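Local coordinates for probable oxidoreductase protein (Rhizobium etli, PDB 4FB5), which is probably an oxidoreductase of the GFO/IDH/MocA family that probably binds a nicotinamide dinucleotide cofactor in a Rossmann-fold domain, at residues M127-L138 with F367-H378. Residues are numbered along the deposited sequence; the frame is centred on the assembly and turned at random.
Sequences MAPAYADAERML and FKDGLRIEKSVH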
loop_
_atom_site.group_PDB
_atom_site.type_symbol
_atom_site.label_atom_id
_atom_site.label_comp_id
_atom_site.label_asym_id
_atom_site.label_seq_id
_atom_site.Cartn_x
_atom_site.Cartn_y
_atom_site.Cartn_z
HETATM N N MSE A 127 31.080 7.765 16.220
HETATM C CA MSE A 127 32.236 7.624 17.069
HETATM C C MSE A 127 32.680 8.986 17.515
HETATM O O MSE A 127 32.712 9.244 18.711
HETATM C CB MSE A 127 33.349 6.894 16.356
HETATM C CG MSE A 127 33.006 5.469 16.170
HETATM SE SE MSE A 127 34.235 4.581 15.002
HETATM C CE MSE A 127 35.390 3.949 16.416
ATOM N N ALA A 128 33.004 9.860 16.559
ATOM C CA ALA A 128 33.394 11.245 16.870
ATOM C C ALA A 128 33.144 12.102 15.634
ATOM O O ALA A 128 33.039 11.569 14.538
ATOM C CB ALA A 128 34.852 11.315 17.288
ATOM N N PRO A 129 33.005 13.426 15.806
ATOM C CA PRO A 129 32.699 14.256 14.622
ATOM C C PRO A 129 33.910 14.565 13.752
ATOM O O PRO A 129 33.759 15.101 12.647
ATOM C CB PRO A 129 32.126 15.551 15.224
ATOM C CG PRO A 129 32.505 15.517 16.673
ATOM C CD PRO A 129 32.685 14.103 17.077
ATOM N N ALA A 130 35.091 14.233 14.263
ATOM C CA ALA A 130 36.361 14.451 13.586
ATOM C C ALA A 130 37.099 13.125 13.481
ATOM O O ALA A 130 37.254 12.391 14.481
ATOM C CB ALA A 130 37.199 15.452 14.361
ATOM N N TYR A 131 37.571 12.833 12.268
ATOM C CA TYR A 131 38.176 11.540 11.950
ATOM C C TYR A 131 39.276 11.090 12.910
ATOM O O TYR A 131 39.294 9.931 13.323
ATOM C CB TYR A 131 38.676 11.520 10.500
ATOM C CG TYR A 131 38.951 10.122 9.999
ATOM C CD1 TYR A 131 37.929 9.179 9.933
ATOM C CD2 TYR A 131 40.230 9.728 9.608
ATOM C CE1 TYR A 131 38.170 7.883 9.490
ATOM C CE2 TYR A 131 40.476 8.431 9.161
ATOM C CZ TYR A 131 39.440 7.513 9.103
ATOM O OH TYR A 131 39.650 6.217 8.657
ATOM N N ALA A 132 40.180 12.000 13.273
ATOM C CA ALA A 132 41.359 11.622 14.072
ATOM C C ALA A 132 40.986 11.320 15.515
ATOM O O ALA A 132 41.716 10.619 16.240
ATOM C CB ALA A 132 42.452 12.683 13.995
ATOM N N ASP A 133 39.840 11.823 15.933
ATOM C CA ASP A 133 39.368 11.417 17.224
ATOM C C ASP A 133 38.947 9.950 17.155
ATOM O O ASP A 133 39.233 9.164 18.059
ATOM C CB ASP A 133 38.222 12.305 17.682
ATOM C CG ASP A 133 38.681 13.700 18.081
ATOM O OD1 ASP A 133 39.257 13.841 19.188
ATOM O OD2 ASP A 133 38.448 14.658 17.297
ATOM N N ALA A 134 38.283 9.594 16.058
ATOM C CA ALA A 134 37.735 8.273 15.876
ATOM C C ALA A 134 38.880 7.293 15.758
ATOM O O ALA A 134 38.865 6.219 16.399
ATOM C CB ALA A 134 36.867 8.238 14.644
ATOM N N GLU A 135 39.878 7.688 14.962
ATOM C CA GLU A 135 41.142 6.947 14.845
ATOM C C GLU A 135 41.646 6.562 16.220
ATOM O O GLU A 135 41.823 5.381 16.501
ATOM C CB GLU A 135 42.199 7.755 14.089
ATOM C CG GLU A 135 41.850 7.997 12.660
ATOM C CD GLU A 135 42.985 8.621 11.889
ATOM O OE1 GLU A 135 43.200 9.845 12.035
ATOM O OE2 GLU A 135 43.654 7.895 11.111
ATOM N N ARG A 136 41.798 7.560 17.091
ATOM C CA ARG A 136 42.205 7.349 18.479
ATOM C C ARG A 136 41.333 6.353 19.186
ATOM O O ARG A 136 41.827 5.538 19.960
ATOM C CB ARG A 136 42.178 8.663 19.251
ATOM C CG ARG A 136 43.477 8.928 20.026
ATOM C CD ARG A 136 43.500 10.278 20.703
ATOM N NE ARG A 136 43.246 11.353 19.742
ATOM C CZ ARG A 136 42.310 12.288 19.915
ATOM N NH1 ARG A 136 41.545 12.290 21.015
ATOM N NH2 ARG A 136 42.135 13.222 18.987
HETATM N N MSE A 137 40.033 6.392 18.918
HETATM C CA MSE A 137 39.152 5.484 19.637
HETATM C C MSE A 137 39.471 4.048 19.238
HETATM O O MSE A 137 39.508 3.134 20.079
HETATM C CB MSE A 137 37.693 5.823 19.399
HETATM C CG MSE A 137 37.275 7.212 19.907
HETATM SE SE MSE A 137 35.406 7.763 19.413
HETATM C CE MSE A 137 34.480 6.383 20.442
ATOM N N LEU A 138 39.738 3.868 17.946
ATOM C CA LEU A 138 40.026 2.547 17.423
ATOM C C LEU A 138 41.388 2.025 17.926
ATOM O O LEU A 138 41.495 0.905 18.466
ATOM C CB LEU A 138 39.977 2.580 15.908
ATOM C CG LEU A 138 40.348 1.224 15.323
ATOM C CD1 LEU A 138 39.368 0.078 15.771
ATOM C CD2 LEU A 138 40.509 1.374 13.809
ATOM N N PHE A 367 34.303 -0.820 16.026
ATOM C CA PHE A 367 35.022 0.391 15.808
ATOM C C PHE A 367 35.842 0.351 14.558
ATOM O O PHE A 367 36.084 1.385 13.948
ATOM C CB PHE A 367 35.888 0.682 17.019
ATOM C CG PHE A 367 35.124 1.289 18.172
ATOM C CD1 PHE A 367 35.749 2.180 19.039
ATOM C CD2 PHE A 367 33.770 0.975 18.381
ATOM C CE1 PHE A 367 35.051 2.734 20.103
ATOM C CE2 PHE A 367 33.069 1.510 19.438
ATOM C CZ PHE A 367 33.702 2.402 20.305
ATOM N N LYS A 368 36.268 -0.836 14.168
ATOM C CA LYS A 368 37.078 -0.931 12.985
ATOM C C LYS A 368 36.213 -0.631 11.768
ATOM O O LYS A 368 36.591 0.156 10.917
ATOM C CB LYS A 368 37.730 -2.314 12.864
ATOM C CG LYS A 368 38.743 -2.398 11.679
ATOM C CD LYS A 368 39.196 -3.831 11.425
ATOM C CE LYS A 368 40.231 -3.849 10.299
ATOM N NZ LYS A 368 40.490 -5.254 9.823
ATOM N N ASP A 369 35.032 -1.246 11.708
ATOM C CA ASP A 369 34.116 -1.025 10.606
ATOM C C ASP A 369 33.374 0.319 10.675
ATOM O O ASP A 369 33.111 0.944 9.629
ATOM C CB ASP A 369 33.176 -2.194 10.504
ATOM C CG ASP A 369 33.842 -3.417 9.876
ATOM O OD1 ASP A 369 34.506 -3.245 8.823
ATOM O OD2 ASP A 369 33.677 -4.539 10.433
ATOM N N GLY A 370 33.097 0.782 11.898
ATOM C CA GLY A 370 32.483 2.088 12.082
ATOM C C GLY A 370 33.387 3.210 11.619
ATOM O O GLY A 370 32.935 4.197 10.981
ATOM N N LEU A 371 34.676 3.078 11.939
ATOM C CA LEU A 371 35.629 4.108 11.539
ATOM C C LEU A 371 35.692 4.144 10.040
ATOM O O LEU A 371 35.768 5.202 9.383
ATOM C CB LEU A 371 37.043 3.823 12.075
ATOM C CG LEU A 371 38.027 4.883 11.513
ATOM C CD1 LEU A 371 37.993 6.225 12.267
ATOM C CD2 LEU A 371 39.439 4.362 11.378
ATOM N N ARG A 372 35.688 2.948 9.484
ATOM C CA ARG A 372 35.723 2.881 8.034
ATOM C C ARG A 372 34.452 3.565 7.447
ATOM O O ARG A 372 34.557 4.316 6.483
ATOM C CB ARG A 372 36.036 1.435 7.537
ATOM C CG ARG A 372 36.071 1.252 6.013
ATOM C CD ARG A 372 36.952 2.196 5.301
ATOM N NE ARG A 372 36.943 1.946 3.861
ATOM C CZ ARG A 372 36.179 2.590 2.964
ATOM N NH1 ARG A 372 35.309 3.547 3.328
ATOM N NH2 ARG A 372 36.295 2.284 1.680
ATOM N N ILE A 373 33.296 3.323 8.070
ATOM C CA ILE A 373 32.045 3.983 7.695
ATOM C C ILE A 373 32.146 5.512 7.817
ATOM O O ILE A 373 31.785 6.266 6.863
ATOM C CB ILE A 373 30.843 3.444 8.486
ATOM C CG1 ILE A 373 30.299 2.187 7.787
ATOM C CG2 ILE A 373 29.751 4.498 8.575
ATOM C CD1 ILE A 373 29.567 1.198 8.694
ATOM N N GLU A 374 32.695 5.972 8.939
ATOM C CA GLU A 374 32.873 7.388 9.076
ATOM C C GLU A 374 33.866 7.941 8.104
ATOM O O GLU A 374 33.700 9.074 7.612
ATOM C CB GLU A 374 33.191 7.758 10.495
ATOM C CG GLU A 374 31.953 7.473 11.364
ATOM C CD GLU A 374 32.105 7.922 12.781
ATOM O OE1 GLU A 374 32.705 9.002 12.949
ATOM O OE2 GLU A 374 31.619 7.195 13.704
ATOM N N LYS A 375 34.871 7.160 7.752
ATOM C CA LYS A 375 35.729 7.588 6.645
ATOM C C LYS A 375 34.892 7.968 5.407
ATOM O O LYS A 375 35.058 9.068 4.833
ATOM C CB LYS A 375 36.753 6.504 6.292
ATOM C CG LYS A 375 37.952 7.058 5.555
ATOM C CD LYS A 375 39.049 6.061 5.419
ATOM C CE LYS A 375 40.051 6.651 4.424
ATOM N NZ LYS A 375 40.491 5.614 3.429
ATOM N N SER A 376 33.960 7.090 5.015
ATOM C CA SER A 376 33.064 7.421 3.871
ATOM C C SER A 376 32.234 8.697 4.074
ATOM O O SER A 376 32.041 9.449 3.148
ATOM C CB SER A 376 32.190 6.236 3.517
ATOM O OG SER A 376 32.857 5.005 3.827
ATOM N N VAL A 377 31.785 8.950 5.304
ATOM C CA VAL A 377 31.083 10.175 5.585
ATOM C C VAL A 377 31.944 11.393 5.277
ATOM O O VAL A 377 31.501 12.312 4.546
ATOM C CB VAL A 377 30.560 10.247 7.029
ATOM C CG1 VAL A 377 29.783 11.533 7.226
ATOM C CG2 VAL A 377 29.679 9.051 7.335
ATOM N N HIS A 378 33.182 11.400 5.802
ATOM C CA HIS A 378 34.064 12.591 5.661
ATOM C C HIS A 378 34.324 12.849 4.182
ATOM O O HIS A 378 34.308 14.004 3.700
ATOM C CB HIS A 378 35.335 12.453 6.498
ATOM C CG HIS A 378 35.096 12.434 7.989
ATOM N ND1 HIS A 378 34.663 13.542 8.692
ATOM C CD2 HIS A 378 35.257 11.447 8.914
ATOM C CE1 HIS A 378 34.533 13.230 9.976
ATOM N NE2 HIS A 378 34.885 11.960 10.140
#
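Tyr131 lies against Leu371, Lys375 and His378, where helix segment 131-138 of the Rossmann domain runs nearly antiparallel (169°) to segment 367-378. Its CG stands anti to the backbone N (chi1 -164°), which swings the ring toward the facing helix. CB and then CD1 meet the His378 imidazole, CD1 lying 3.6 Å from His378 CD2. Farther out, CE1 borders Leu371 CD1 and has Leu371 O in the ring plane, 3.6 Å away. OH ends beside the aliphatic Lys375 chain, 3.3 Å from Lys375 CD. With an alanine in place of Tyr131, Leu371, a knob among Tyr131, Ala134, Glu135 and Leu138, would probably lose one wall of its hole, and His378 the neighbour packed beside CD2. His378 ND1 is hydrogen-bonded to Tyr204. Deeper in, selenomethionine Met127 holds SE above the Phe367 face, 5.0 Å from the ring centroid, a Met-aromatic contact. Both residues touch strand 148-150, so helix 367-385 docks on the edge of the Rossmann sheet. Glu374 OE2 accepts a hydrogen bond from Met127 N through its syn lone pair (2.6 Å, 159°), tying the loop after strand 120-123 to the helix and satisfying this oxygen of a buried carboxylate.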